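Local coordinates for protein yciO (Escherichia coli, PDB 1K7J) that is of unknown function but belongs to the SUA5 family and, like its relatives, probably binds double-stranded RNA, at residues 30-35 against 127-132. Numbering follows the deposited sequence.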
loop_
_atom_site.group_PDB
_atom_site.type_symbol
_atom_site.label_atom_id
_atom_site.label_comp_id
_atom_site.label_asym_id
_atom_site.label_seq_id
_atom_site.Cartn_x
_atom_site.Cartn_y
_atom_site.Cartn_z
ATOM N N ILE A 30 -0.281 -7.093 -8.768
ATOM C CA ILE A 30 1.172 -7.044 -8.760
ATOM C C ILE A 30 1.764 -6.961 -7.365
ATOM O O ILE A 30 1.083 -6.620 -6.398
ATOM C CB ILE A 30 1.704 -5.827 -9.560
ATOM C CG1 ILE A 30 1.486 -4.534 -8.763
ATOM C CG2 ILE A 30 0.992 -5.735 -10.907
ATOM C CD1 ILE A 30 2.126 -3.312 -9.397
ATOM N N VAL A 31 3.044 -7.303 -7.277
ATOM C CA VAL A 31 3.788 -7.216 -6.033
ATOM C C VAL A 31 4.832 -6.154 -6.343
ATOM O O VAL A 31 5.539 -6.243 -7.350
ATOM C CB VAL A 31 4.493 -8.541 -5.677
ATOM C CG1 VAL A 31 5.451 -8.323 -4.506
ATOM C CG2 VAL A 31 3.456 -9.595 -5.310
ATOM N N TYR A 32 4.912 -5.133 -5.502
ATOM C CA TYR A 32 5.878 -4.070 -5.730
ATOM C C TYR A 32 6.539 -3.627 -4.434
ATOM O O TYR A 32 5.972 -3.762 -3.353
ATOM C CB TYR A 32 5.210 -2.873 -6.415
ATOM C CG TYR A 32 4.142 -2.176 -5.603
ATOM C CD1 TYR A 32 2.867 -2.727 -5.459
ATOM C CD2 TYR A 32 4.395 -0.941 -5.009
ATOM C CE1 TYR A 32 1.866 -2.056 -4.742
ATOM C CE2 TYR A 32 3.407 -0.266 -4.296
ATOM C CZ TYR A 32 2.147 -0.825 -4.169
ATOM O OH TYR A 32 1.161 -0.136 -3.490
ATOM N N PRO A 33 7.754 -3.080 -4.531
ATOM C CA PRO A 33 8.481 -2.628 -3.347
ATOM C C PRO A 33 8.040 -1.273 -2.809
ATOM O O PRO A 33 7.653 -0.393 -3.573
ATOM C CB PRO A 33 9.920 -2.581 -3.841
ATOM C CG PRO A 33 9.742 -2.092 -5.258
ATOM C CD PRO A 33 8.576 -2.928 -5.747
ATOM N N THR A 34 8.088 -1.121 -1.486
ATOM C CA THR A 34 7.777 0.156 -0.848
ATOM C C THR A 34 8.914 0.380 0.143
ATOM O O THR A 34 9.796 -0.469 0.284
ATOM C CB THR A 34 6.439 0.151 -0.056
ATOM O OG1 THR A 34 6.604 -0.567 1.174
ATOM C CG2 THR A 34 5.327 -0.482 -0.879
ATOM N N ASP A 35 8.899 1.518 0.822
ATOM C CA ASP A 35 9.933 1.825 1.805
ATOM C C ASP A 35 9.822 0.898 3.018
ATOM O O ASP A 35 10.788 0.725 3.761
ATOM C CB ASP A 35 9.793 3.271 2.266
ATOM C CG ASP A 35 8.390 3.589 2.724
ATOM O OD1 ASP A 35 7.544 3.897 1.859
ATOM O OD2 ASP A 35 8.129 3.504 3.944
ATOM N N PRO A 127 11.510 5.378 -4.727
ATOM C CA PRO A 127 11.379 5.694 -6.151
ATOM C C PRO A 127 10.475 4.796 -6.987
ATOM O O PRO A 127 9.687 5.296 -7.791
ATOM C CB PRO A 127 12.825 5.672 -6.639
ATOM C CG PRO A 127 13.573 6.187 -5.446
ATOM C CD PRO A 127 12.929 5.396 -4.324
ATOM N N ILE A 128 10.572 3.481 -6.815
ATOM C CA ILE A 128 9.737 2.597 -7.622
ATOM C C ILE A 128 8.247 2.794 -7.356
ATOM O O ILE A 128 7.464 2.944 -8.293
ATOM C CB ILE A 128 10.124 1.110 -7.419
ATOM C CG1 ILE A 128 11.484 0.844 -8.077
ATOM C CG2 ILE A 128 9.070 0.194 -8.035
ATOM C CD1 ILE A 128 12.026 -0.565 -7.850
ATOM N N ALA A 129 7.852 2.816 -6.085
ATOM C CA ALA A 129 6.444 2.996 -5.752
ATOM C C ALA A 129 5.960 4.363 -6.229
ATOM O O ALA A 129 4.867 4.480 -6.784
ATOM C CB ALA A 129 6.231 2.848 -4.249
ATOM N N GLN A 130 6.770 5.396 -6.023
ATOM C CA GLN A 130 6.383 6.728 -6.465
ATOM C C GLN A 130 6.227 6.777 -7.984
ATOM O O GLN A 130 5.297 7.400 -8.497
ATOM C CB GLN A 130 7.410 7.763 -6.007
ATOM C CG GLN A 130 7.171 8.267 -4.588
ATOM C CD GLN A 130 5.889 9.071 -4.477
ATOM O OE1 GLN A 130 5.624 9.945 -5.299
ATOM N NE2 GLN A 130 5.094 8.787 -3.452
ATOM N N ALA A 131 7.124 6.106 -8.702
ATOM C CA ALA A 131 7.060 6.085 -10.159
ATOM C C ALA A 131 5.789 5.377 -10.632
ATOM O O ALA A 131 5.132 5.824 -11.572
ATOM C CB ALA A 131 8.300 5.392 -10.734
ATOM N N LEU A 132 5.442 4.271 -9.978
ATOM C CA LEU A 132 4.237 3.535 -10.344
ATOM C C LEU A 132 3.002 4.418 -10.162
ATOM O O LEU A 132 2.126 4.473 -11.031
ATOM C CB LEU A 132 4.101 2.271 -9.484
ATOM C CG LEU A 132 5.101 1.138 -9.747
ATOM C CD1 LEU A 132 4.967 0.064 -8.669
ATOM C CD2 LEU A 132 4.849 0.541 -11.128
#
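Ile128, Ala129 and Leu132 of helix 127-136 pack on Tyr32 and Pro33 of strand 30-34 in a buried, apolar helix-on-sheet contact, where the helix lies over one face of the mixed sheet. The two short axes approach to 7.1 Å with 121° between their N-to-C directions, so the helix runs slantwise and partly counter to the strand, and about 230 Å² is buried. Leu132 makes its contact through one methyl: Leu132 CD1 lies 3.7 Å from Tyr32 CB and reaches along the root of the phenol to CG and CD2, arriving obliquely to the ring. One turn earlier, Ile128 meets Pro33 at about a right angle, with its CG2 methyl 3.7 Å from Pro33 CG and its CD1 3.8 Å from the same ring carbon. With CG1 beside the backbone N (chi1 -71°), CG2 takes the position anti to that N, and both branches can touch the proline. Ala129 touches both residues with its single methyl. Ala129 CB sits 3.6 Å from Pro33 O, a carbonyl that also accepts a hydrogen bond from Asn126 ND2 just ahead of the helix. The same Ala129 CB comes to 4.2 Å from Tyr32 CE2, at the ring edge. The phenol OH is hydrogen-bonded to Ser142 OG of strand 140-144, which anchors the far end of the ring. Ile17 and Ala20 of helix 14-25 also touch Leu132, and Ile172 of the adjacent strand 170-173 touches both Leu132 and Pro33. Such layering of helices on a mixed sheet is characteristic of the α/β YrdC-like fold.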